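Viral protein F93 (Sulfolobus turreted icosahedral virus, PDB 2CO5) probably binds DNA as a winged-helix dimer, perhaps as a transcriptional regulator. Local coordinates at residues Y6-Y12 and L84-F88; I13-V17 and E33-F38; I55-R61 and L71-G77. One frame throughout, in Å; residues are numbered along the deposited sequence. Where two conformers were deposited one is given.

In the fold
Contacts 1 and 2 share helix 9-20: its start, with the residues leading into it, packs on helix 75-92 in contact 1, and its middle crosses helix 30-38 in contact 2. Both are largely buried and reach the second subunit, but contact 1 relies on aromatic rings and a sulfur, contact 2 on branched aliphatic groups and the edge of one phenylalanine. Contact 3, partly buried and untouched by the second subunit, pairs the strands of the wing hairpin and ties the end of helix 44-56 to the start of helix 75-92, largely through hydrogen bonds. L15 touches L84, I59 and L73, and Y6 OH probably bonds D57 OD2, 2.7 Å away, joining contacts 1 and 3.

Contact 1: residues Y6-Y12 and L84-F88; sequences YMRINYY and LHEFF
The C-terminal helix 75-92 of the winged-helix domain receives the entry to helix 9-20 here, mainly through M7, Y12, L84 and F88. M7 makes a Met-aromatic contact: SD sits over one face of the F87 ring, 3.6 Å from the centroid and 8° off the normal. The M7 chain, extended beyond CG, carries the sulfur across the ring, and CG lies 3.7 Å from L84 CD2. The F88 ring is sandwiched, F87 CD2 over one face and I9 CD1 over the other, 4.2 Å from the centroid. Y12 and F88 meet obliquely, planes at 55°, and L84 CB approaches the edge of the Y12 ring. Y12 turns CG opposite its own N (chi1 174°) and extends across to helix 75-92, CE1 beside H85 CA; its OH and H85 ND1 hydrogen-bond at 3.1 Å, and either could be the donor. Y6 O accepts from R8 N in the inverse gamma turn centred on M7 and also lies against L84 CD2, while the Y6 ring packs on L54. F88 packs on V92, and F87 on I40, both of the second subunit. Thus the first helix of a winged-helix domain packs on an added C-terminal helix beside the dimer interface.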
loop_
_atom_site.group_PDB
_atom_site.type_symbol
_atom_site.label_atom_id
_atom_site.label_comp_id
_atom_site.label_asym_id
_atom_site.label_seq_id
_atom_site.Cartn_x
_atom_site.Cartn_y
_atom_site.Cartn_z
ATOM N N TYR B 6 -8.276 0.908 -3.206
ATOM C CA TYR B 6 -7.471 2.116 -3.018
ATOM C C TYR B 6 -6.298 1.935 -2.042
ATOM O O TYR B 6 -5.555 2.889 -1.780
ATOM C CB TYR B 6 -8.357 3.297 -2.628
ATOM C CG TYR B 6 -9.331 3.723 -3.722
ATOM C CD1 TYR B 6 -10.660 4.006 -3.423
ATOM C CD2 TYR B 6 -8.920 3.845 -5.055
ATOM C CE1 TYR B 6 -11.562 4.404 -4.420
ATOM C CE2 TYR B 6 -9.811 4.240 -6.064
ATOM C CZ TYR B 6 -11.132 4.519 -5.738
ATOM O OH TYR B 6 -12.022 4.899 -6.725
ATOM N N MET B 7 -6.096 0.708 -1.549
ATOM C CA MET B 7 -4.987 0.415 -0.640
ATOM C C MET B 7 -3.712 0.207 -1.442
ATOM O O MET B 7 -3.136 -0.874 -1.484
ATOM C CB MET B 7 -5.316 -0.771 0.269
ATOM C CG MET B 7 -6.511 -0.463 1.164
ATOM S SD MET B 7 -6.999 -1.754 2.305
ATOM C CE MET B 7 -8.324 -0.923 3.186
ATOM N N ARG B 8 -3.310 1.286 -2.095
ATOM C CA ARG B 8 -2.088 1.374 -2.873
ATOM C C ARG B 8 -1.466 2.715 -2.510
ATOM O O ARG B 8 -2.184 3.703 -2.326
ATOM C CB ARG B 8 -2.404 1.321 -4.367
ATOM C CG ARG B 8 -3.078 0.027 -4.797
ATOM C CD ARG B 8 -3.618 0.130 -6.213
ATOM N NE ARG B 8 -2.563 0.277 -7.216
ATOM C CZ ARG B 8 -2.775 0.532 -8.508
ATOM N NH1 ARG B 8 -4.008 0.668 -8.981
ATOM N NH2 ARG B 8 -1.746 0.652 -9.337
ATOM N N ILE B 9 -0.145 2.747 -2.407
ATOM C CA ILE B 9 0.562 3.910 -1.907
ATOM C C ILE B 9 0.308 5.152 -2.780
ATOM O O ILE B 9 0.204 6.257 -2.265
ATOM C CB ILE B 9 2.079 3.612 -1.739
ATOM C CG1 ILE B 9 2.676 4.495 -0.639
ATOM C CG2 ILE B 9 2.835 3.752 -3.065
ATOM C CD1 ILE B 9 2.122 4.189 0.739
ATOM N N ASN B 10 0.168 4.958 -4.089
ATOM C CA ASN B 10 -0.012 6.083 -4.997
ATOM C C ASN B 10 -1.372 6.757 -4.828
ATOM O O ASN B 10 -1.479 7.976 -4.975
ATOM C CB ASN B 10 0.220 5.649 -6.445
ATOM C CG ASN B 10 1.697 5.549 -6.799
ATOM O OD1 ASN B 10 2.062 5.072 -7.878
ATOM N ND2 ASN B 10 2.550 6.020 -5.905
ATOM N N TYR B 11 -2.400 5.969 -4.503
ATOM C CA TYR B 11 -3.709 6.528 -4.174
ATOM C C TYR B 11 -3.638 7.312 -2.871
ATOM O O TYR B 11 -4.161 8.412 -2.787
ATOM C CB TYR B 11 -4.782 5.439 -4.059
ATOM C CG TYR B 11 -5.323 4.924 -5.381
ATOM C CD1 TYR B 11 -5.813 5.799 -6.348
ATOM C CD2 TYR B 11 -5.380 3.567 -5.646
ATOM C CE1 TYR B 11 -6.333 5.328 -7.547
ATOM C CE2 TYR B 11 -5.909 3.082 -6.843
ATOM C CZ TYR B 11 -6.382 3.966 -7.782
ATOM O OH TYR B 11 -6.882 3.501 -8.972
ATOM N N TYR B 12 -2.991 6.740 -1.858
ATOM C CA TYR B 12 -2.822 7.428 -0.580
ATOM C C TYR B 12 -2.089 8.745 -0.784
ATOM O O TYR B 12 -2.506 9.781 -0.284
ATOM C CB TYR B 12 -2.055 6.561 0.421
ATOM C CG TYR B 12 -1.737 7.298 1.704
ATOM C CD1 TYR B 12 -2.717 7.490 2.676
ATOM C CD2 TYR B 12 -0.467 7.832 1.931
ATOM C CE1 TYR B 12 -2.440 8.181 3.847
ATOM C CE2 TYR B 12 -0.182 8.528 3.094
ATOM C CZ TYR B 12 -1.180 8.701 4.050
ATOM O OH TYR B 12 -0.914 9.378 5.211
ATOM N N LEU B 84 -7.892 5.102 4.518
ATOM C CA LEU B 84 -6.580 4.699 4.006
ATOM C C LEU B 84 -5.455 5.052 4.967
ATOM O O LEU B 84 -4.528 4.269 5.159
ATOM C CB LEU B 84 -6.292 5.354 2.658
ATOM C CG LEU B 84 -6.924 4.740 1.415
ATOM C CD1 LEU B 84 -6.488 5.540 0.194
ATOM C CD2 LEU B 84 -6.526 3.279 1.272
ATOM N N HIS B 85 -5.538 6.245 5.547
ATOM C CA HIS B 85 -4.542 6.710 6.493
ATOM C C HIS B 85 -4.468 5.792 7.703
ATOM O O HIS B 85 -3.374 5.458 8.173
ATOM C CB HIS B 85 -4.854 8.137 6.950
ATOM C CG HIS B 85 -3.906 8.648 7.985
ATOM N ND1 HIS B 85 -2.540 8.654 7.798
ATOM C CD2 HIS B 85 -4.119 9.144 9.227
ATOM C CE1 HIS B 85 -1.952 9.139 8.877
ATOM N NE2 HIS B 85 -2.887 9.443 9.758
ATOM N N GLU B 86 -5.624 5.397 8.218
ATOM C CA GLU B 86 -5.655 4.495 9.367
ATOM C C GLU B 86 -5.117 3.125 8.981
ATOM O O GLU B 86 -4.371 2.517 9.740
ATOM C CB GLU B 86 -7.068 4.374 9.942
ATOM C CG GLU B 86 -7.586 5.648 10.618
ATOM C CD GLU B 86 -6.682 6.150 11.732
ATOM O OE1 GLU B 86 -6.353 5.358 12.642
ATOM O OE2 GLU B 86 -6.304 7.341 11.695
ATOM N N PHE B 87 -5.479 2.649 7.790
ATOM C CA PHE B 87 -4.990 1.359 7.308
ATOM C C PHE B 87 -3.451 1.333 7.232
ATOM O O PHE B 87 -2.808 0.455 7.818
ATOM C CB PHE B 87 -5.597 1.024 5.943
ATOM C CG PHE B 87 -4.906 -0.117 5.251
ATOM C CD1 PHE B 87 -5.180 -1.430 5.613
ATOM C CD2 PHE B 87 -3.959 0.123 4.265
ATOM C CE1 PHE B 87 -4.535 -2.486 4.990
ATOM C CE2 PHE B 87 -3.313 -0.921 3.635
ATOM C CZ PHE B 87 -3.600 -2.232 3.999
ATOM N N PHE B 88 -2.873 2.296 6.519
ATOM C CA PHE B 88 -1.414 2.341 6.325
ATOM C C PHE B 88 -0.655 2.587 7.625
ATOM O O PHE B 88 0.412 2.023 7.840
ATOM C CB PHE B 88 -1.025 3.386 5.269
ATOM C CG PHE B 88 -1.151 2.888 3.847
ATOM C CD1 PHE B 88 -2.126 3.388 2.999
ATOM C CD2 PHE B 88 -0.293 1.913 3.367
ATOM C CE1 PHE B 88 -2.246 2.927 1.706
ATOM C CE2 PHE B 88 -0.408 1.445 2.069
ATOM C CZ PHE B 88 -1.395 1.955 1.236
#

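Contact 2: residues I13-V17 and E33-F38; sequences IILKV and EILKRF
Helices 13-17 and 33-38 cross at 90°, their axes approaching to 10.4 Å, with V17 and I34 the closest pair of CA atoms. The interface is apolar, and no hydrogen bond spans it. I13 and I34 meet through their CG2 methyls, 3.8 Å apart, the two side chains crossing at about a right angle. In both, CG2 stands opposite the backbone N (chi1 -74° and -71°), which turns the CG2 methyl of I13 onto both CG1 and CG2 of I34. V17 divides its two methyls: CG1 lies 3.7 Å from E33 CB, whereas CG2 is shared between I34 CG1 and F38 CE2, at 3.9 Å from the latter. The F38 ring reaches back to helix 13-17 edge first. V17 CG2 and K16 CG lie near its plane, K16 CG being 3.8 Å from F38 CZ, and I13 CG2 approaches obliquely at 3.9 Å from F38 CD2. K16 offers CG alone, set opposite the backbone N, and the bend at chi2 turns the rest of its chain off the ring. E33 puts only its CB into the contact; its carboxylate is in long ion pairs with K36 and R37, OE1 lying over the R37 guanidinium face by charge alone, and OE1 takes a hydrogen bond from N21 ND2. Beyond the pair, I14 and I34 both pack on L47 of helix 44-56, and the F38 ring stacks on H95, a tag residue of the second subunit. This is the packing of the first two helices in the three-helix core of a winged-helix domain.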
loop_
_atom_site.group_PDB
_atom_site.type_symbol
_atom_site.label_atom_id
_atom_site.label_comp_id
_atom_site.label_asym_id
_atom_site.label_seq_id
_atom_site.Cartn_x
_atom_site.Cartn_y
_atom_site.Cartn_z
ATOM N N ILE B 13 -1.003 8.697 -1.538
ATOM C CA ILE B 13 -0.209 9.880 -1.809
ATOM C C ILE B 13 -1.013 10.978 -2.513
ATOM O O ILE B 13 -0.924 12.144 -2.136
ATOM C CB ILE B 13 1.040 9.518 -2.628
ATOM C CG1 ILE B 13 2.054 8.815 -1.729
ATOM C CG2 ILE B 13 1.643 10.754 -3.241
ATOM C CD1 ILE B 13 3.147 8.113 -2.480
ATOM N N ILE B 14 -1.802 10.608 -3.521
ATOM C CA ILE B 14 -2.653 11.571 -4.224
ATOM C C ILE B 14 -3.639 12.240 -3.261
ATOM O O ILE B 14 -3.746 13.468 -3.232
ATOM C CB ILE B 14 -3.443 10.916 -5.380
ATOM C CG1 ILE B 14 -2.498 10.564 -6.543
ATOM C CG2 ILE B 14 -4.548 11.848 -5.858
ATOM C CD1 ILE B 14 -3.127 9.706 -7.624
ATOM N N LEU B 15 -4.352 11.431 -2.482
ATOM C CA LEU B 15 -5.325 11.945 -1.503
ATOM C C LEU B 15 -4.674 12.805 -0.418
ATOM O O LEU B 15 -5.258 13.788 0.038
ATOM C CB LEU B 15 -6.098 10.786 -0.852
ATOM C CG LEU B 15 -7.427 10.370 -1.498
ATOM C CD1 LEU B 15 -7.418 10.599 -2.988
ATOM C CD2 LEU B 15 -7.785 8.920 -1.165
ATOM N N LYS B 16 -3.470 12.424 0.000
ATOM C CA LYS B 16 -2.758 13.152 1.047
ATOM C C LYS B 16 -2.344 14.539 0.559
ATOM O O LYS B 16 -2.400 15.508 1.322
ATOM C CB LYS B 16 -1.541 12.350 1.524
ATOM C CG LYS B 16 -0.701 13.003 2.644
ATOM C CD LYS B 16 -1.491 13.224 3.907
ATOM C CE LYS B 16 -0.611 13.781 5.027
ATOM N NZ LYS B 16 -1.431 14.299 6.158
ATOM N N VAL B 17 -1.928 14.627 -0.704
ATOM C CA VAL B 17 -1.526 15.903 -1.311
ATOM C C VAL B 17 -2.723 16.857 -1.444
ATOM O O VAL B 17 -2.581 18.066 -1.261
ATOM C CB VAL B 17 -0.813 15.688 -2.674
ATOM C CG1 VAL B 17 -0.780 16.976 -3.505
ATOM C CG2 VAL B 17 0.597 15.175 -2.446
ATOM N N GLU B 33 3.797 18.602 -6.856
ATOM C CA GLU B 33 3.515 18.547 -5.423
ATOM C C GLU B 33 3.949 17.219 -4.821
ATOM O O GLU B 33 4.600 17.183 -3.783
ATOM C CB GLU B 33 2.017 18.745 -5.165
ATOM C CG GLU B 33 1.571 20.185 -5.149
ATOM C CD GLU B 33 2.109 20.940 -3.946
ATOM O OE1 GLU B 33 1.790 20.553 -2.799
ATOM O OE2 GLU B 33 2.848 21.921 -4.157
ATOM N N ILE B 34 3.566 16.132 -5.477
ATOM C CA ILE B 34 3.952 14.787 -5.060
ATOM C C ILE B 34 5.470 14.635 -5.034
ATOM O O ILE B 34 6.029 14.087 -4.079
ATOM C CB ILE B 34 3.353 13.725 -5.999
ATOM C CG1 ILE B 34 1.843 13.620 -5.790
ATOM C CG2 ILE B 34 4.001 12.368 -5.767
ATOM C CD1 ILE B 34 1.141 12.818 -6.881
ATOM N N LEU B 35 6.133 15.116 -6.083
ATOM C CA LEU B 35 7.589 15.042 -6.151
ATOM C C LEU B 35 8.257 15.819 -5.015
ATOM O O LEU B 35 9.186 15.316 -4.376
ATOM C CB LEU B 35 8.114 15.551 -7.500
ATOM C CG LEU B 35 9.636 15.464 -7.689
ATOM C CD1 LEU B 35 10.145 14.025 -7.472
ATOM C CD2 LEU B 35 10.026 15.985 -9.058
ATOM N N LYS B 36 7.793 17.037 -4.761
ATOM C CA LYS B 36 8.446 17.873 -3.764
ATOM C C LYS B 36 8.096 17.462 -2.334
ATOM O O LYS B 36 8.943 17.540 -1.450
ATOM C CB LYS B 36 8.205 19.369 -4.021
ATOM C CG LYS B 36 6.861 19.949 -3.625
ATOM C CD LYS B 36 7.054 21.401 -3.173
ATOM C CE LYS B 36 5.740 22.149 -3.065
ATOM N NZ LYS B 36 5.882 23.416 -2.301
ATOM N N ARG B 37 6.866 17.008 -2.111
ATOM C CA ARG B 37 6.447 16.572 -0.773
ATOM C C ARG B 37 6.903 15.146 -0.431
ATOM O O ARG B 37 7.235 14.874 0.719
ATOM C CB ARG B 37 4.922 16.690 -0.607
ATOM C CG ARG B 37 4.370 18.119 -0.738
ATOM C CD ARG B 37 4.836 19.029 0.381
ATOM N NE ARG B 37 4.617 20.441 0.059
ATOM C CZ ARG B 37 3.610 21.193 0.505
ATOM N NH1 ARG B 37 2.684 20.697 1.322
ATOM N NH2 ARG B 37 3.530 22.463 0.129
ATOM N N PHE B 38 6.930 14.247 -1.412
ATOM C CA PHE B 38 7.231 12.838 -1.138
ATOM C C PHE B 38 8.478 12.269 -1.811
ATOM O O PHE B 38 8.822 11.116 -1.569
ATOM C CB PHE B 38 6.018 11.969 -1.480
ATOM C CG PHE B 38 4.879 12.141 -0.522
ATOM C CD1 PHE B 38 4.921 11.542 0.735
ATOM C CD2 PHE B 38 3.785 12.931 -0.852
ATOM C CE1 PHE B 38 3.883 11.714 1.635
ATOM C CE2 PHE B 38 2.742 13.104 0.044
ATOM C CZ PHE B 38 2.790 12.494 1.292
#

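Contact 3: residues I55-R61 and L71-G77; sequences IDDKILR and LFLTEKG
T74 OG1 lies between two backbone carbonyls, K58 O at 2.7 Å and I59 O at 3.0 Å; its one proton could serve either. The same oxygen accepts from G77 N, capping the N-terminus of helix 75-92. With chi1 at 66°, OG1 sits between the backbone N and carbonyl carbon of T74, where it can reach all three. I59 O also takes T74 N at 3.2 Å. K58, at positive phi, is C-prime of the Schellman motif ending helix 44-56. Extended K76 runs across D57 and I59: its NZ donates to D57 O at 3.0 Å and forms a salt bridge with D57 OD1 at 3.5 Å. D57 OD2 hydrogen-bonds Y6 OH. In the hairpin, R61 and F72 are an antiparallel hydrogen-bonded pair, each N giving to the other's O at 2.7 Å. On that face the R61 guanidinium lies flat on F72, planes 7° apart, in an off-centre cation-pi stack. L60 and L73 form the non-hydrogen-bonded pair on the other face, where L60 CD2 meets L73 CD1 at 3.7 Å. Further backbone bonds join L60 to L54, L71 to L25 and L73 to S23. Two strands set between the third helix and a C-terminal helix are the base of the wing in a winged-helix fold.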
loop_
_atom_site.group_PDB
_atom_site.type_symbol
_atom_site.label_atom_id
_atom_site.label_comp_id
_atom_site.label_asym_id
_atom_site.label_seq_id
_atom_site.Cartn_x
_atom_site.Cartn_y
_atom_site.Cartn_z
ATOM N N ILE B 55 -11.792 10.510 -9.917
ATOM C CA ILE B 55 -12.809 11.460 -10.369
ATOM C C ILE B 55 -14.101 10.760 -10.771
ATOM O O ILE B 55 -15.193 11.203 -10.406
ATOM C CB ILE B 55 -12.301 12.307 -11.563
ATOM C CG1 ILE B 55 -11.251 13.315 -11.080
ATOM C CG2 ILE B 55 -13.465 13.024 -12.253
ATOM C CD1 ILE B 55 -10.596 14.113 -12.186
ATOM N N ASP B 56 -13.982 9.675 -11.534
ATOM C CA ASP B 56 -15.167 8.962 -12.008
ATOM C C ASP B 56 -15.859 8.212 -10.857
ATOM O O ASP B 56 -17.053 7.944 -10.937
ATOM C CB ASP B 56 -14.823 7.990 -13.153
ATOM C CG ASP B 56 -14.226 8.679 -14.370
ATOM O OD1 ASP B 56 -14.449 9.890 -14.554
ATOM O OD2 ASP B 56 -13.528 7.993 -15.154
ATOM N N ASP B 57 -15.109 7.888 -9.795
ATOM C CA ASP B 57 -15.662 7.259 -8.580
ATOM C C ASP B 57 -16.061 8.270 -7.487
ATOM O O ASP B 57 -16.362 7.880 -6.355
ATOM C CB ASP B 57 -14.646 6.268 -7.994
ATOM C CG ASP B 57 -15.252 5.350 -6.932
ATOM O OD1 ASP B 57 -16.390 4.878 -7.119
ATOM O OD2 ASP B 57 -14.582 5.089 -5.912
ATOM N N LYS B 58 -16.042 9.560 -7.816
ATOM C CA LYS B 58 -16.521 10.616 -6.912
ATOM C C LYS B 58 -15.692 10.774 -5.635
ATOM O O LYS B 58 -16.171 11.343 -4.658
ATOM C CB LYS B 58 -17.999 10.401 -6.538
ATOM C CG LYS B 58 -18.924 9.986 -7.685
ATOM C CD LYS B 58 -18.830 10.924 -8.876
ATOM C CE LYS B 58 -19.984 10.702 -9.844
ATOM N NZ LYS B 58 -19.754 11.371 -11.153
ATOM N N ILE B 59 -14.457 10.283 -5.654
ATOM C CA ILE B 59 -13.493 10.513 -4.573
ATOM C C ILE B 59 -12.934 11.922 -4.738
ATOM O O ILE B 59 -12.857 12.696 -3.781
ATOM C CB ILE B 59 -12.322 9.487 -4.626
ATOM C CG1 ILE B 59 -12.839 8.056 -4.432
ATOM C CG2 ILE B 59 -11.257 9.817 -3.581
ATOM C CD1 ILE B 59 -13.538 7.814 -3.104
ATOM N N LEU B 60 -12.548 12.234 -5.972
ATOM C CA LEU B 60 -12.207 13.592 -6.373
ATOM C C LEU B 60 -13.330 14.173 -7.222
ATOM O O LEU B 60 -14.161 13.436 -7.773
ATOM C CB LEU B 60 -10.910 13.612 -7.189
ATOM C CG LEU B 60 -9.611 13.253 -6.472
ATOM C CD1 LEU B 60 -8.441 13.348 -7.448
ATOM C CD2 LEU B 60 -9.391 14.165 -5.277
ATOM N N ARG B 61 -13.339 15.501 -7.311
ATOM C CA ARG B 61 -14.173 16.246 -8.252
ATOM C C ARG B 61 -13.268 17.143 -9.086
ATOM O O ARG B 61 -12.249 17.631 -8.594
ATOM C CB ARG B 61 -15.205 17.101 -7.510
ATOM C CG ARG B 61 -15.679 18.350 -8.281
ATOM C CD ARG B 61 -16.961 18.962 -7.736
ATOM N NE ARG B 61 -16.738 20.102 -6.843
ATOM C CZ ARG B 61 -16.505 20.021 -5.533
ATOM N NH1 ARG B 61 -16.434 18.841 -4.918
ATOM N NH2 ARG B 61 -16.350 21.140 -4.824
ATOM N N LEU B 71 -8.801 20.274 -9.107
ATOM C CA LEU B 71 -9.227 19.075 -8.395
ATOM C C LEU B 71 -9.762 19.457 -7.016
ATOM O O LEU B 71 -9.231 20.348 -6.355
ATOM C CB LEU B 71 -8.071 18.074 -8.259
ATOM C CG LEU B 71 -7.560 17.434 -9.552
ATOM C CD1 LEU B 71 -6.358 16.530 -9.269
ATOM C CD2 LEU B 71 -8.685 16.653 -10.259
ATOM N N PHE B 72 -10.831 18.779 -6.611
ATOM C CA PHE B 72 -11.414 18.924 -5.288
ATOM C C PHE B 72 -11.556 17.546 -4.661
ATOM O O PHE B 72 -11.920 16.586 -5.345
ATOM C CB PHE B 72 -12.796 19.557 -5.374
ATOM C CG PHE B 72 -12.792 20.969 -5.887
ATOM C CD1 PHE B 72 -12.864 21.225 -7.250
ATOM C CD2 PHE B 72 -12.735 22.039 -5.007
ATOM C CE1 PHE B 72 -12.861 22.523 -7.732
ATOM C CE2 PHE B 72 -12.743 23.348 -5.482
ATOM C CZ PHE B 72 -12.800 23.581 -6.853
ATOM N N LEU B 73 -11.279 17.465 -3.360
ATOM C CA LEU B 73 -11.545 16.268 -2.580
ATOM C C LEU B 73 -12.974 16.349 -2.034
ATOM O O LEU B 73 -13.320 17.285 -1.339
ATOM C CB LEU B 73 -10.531 16.155 -1.430
ATOM C CG LEU B 73 -10.439 14.820 -0.691
ATOM C CD1 LEU B 73 -9.977 13.720 -1.622
ATOM C CD2 LEU B 73 -9.497 14.937 0.490
ATOM N N THR B 74 -13.800 15.363 -2.359
ATOM C CA THR B 74 -15.181 15.314 -1.895
ATOM C C THR B 74 -15.276 14.766 -0.476
ATOM O O THR B 74 -14.292 14.267 0.073
ATOM C CB THR B 74 -16.033 14.398 -2.798
ATOM O OG1 THR B 74 -15.574 13.038 -2.672
ATOM C CG2 THR B 74 -15.949 14.849 -4.256
ATOM N N GLU B 75 -16.472 14.851 0.105
ATOM C CA GLU B 75 -16.740 14.259 1.411
ATOM C C GLU B 75 -16.457 12.764 1.377
ATOM O O GLU B 75 -15.860 12.215 2.301
ATOM C CB GLU B 75 -18.196 14.485 1.814
ATOM C CG GLU B 75 -18.562 15.934 2.083
ATOM C CD GLU B 75 -20.055 16.131 2.231
ATOM O OE1 GLU B 75 -20.762 15.137 2.513
ATOM O OE2 GLU B 75 -20.522 17.279 2.065
ATOM N N LYS B 76 -16.888 12.109 0.295
ATOM C CA LYS B 76 -16.608 10.689 0.079
ATOM C C LYS B 76 -15.094 10.431 0.084
ATOM O O LYS B 76 -14.623 9.437 0.652
ATOM C CB LYS B 76 -17.228 10.215 -1.243
ATOM C CG LYS B 76 -16.993 8.731 -1.575
ATOM C CD LYS B 76 -17.637 8.329 -2.906
ATOM C CE LYS B 76 -17.276 6.896 -3.282
ATOM N NZ LYS B 76 -18.082 6.367 -4.422
ATOM N N GLY B 77 -14.346 11.328 -0.556
ATOM C CA GLY B 77 -12.899 11.210 -0.659
ATOM C C GLY B 77 -12.166 11.450 0.639
ATOM O O GLY B 77 -11.164 10.796 0.917
#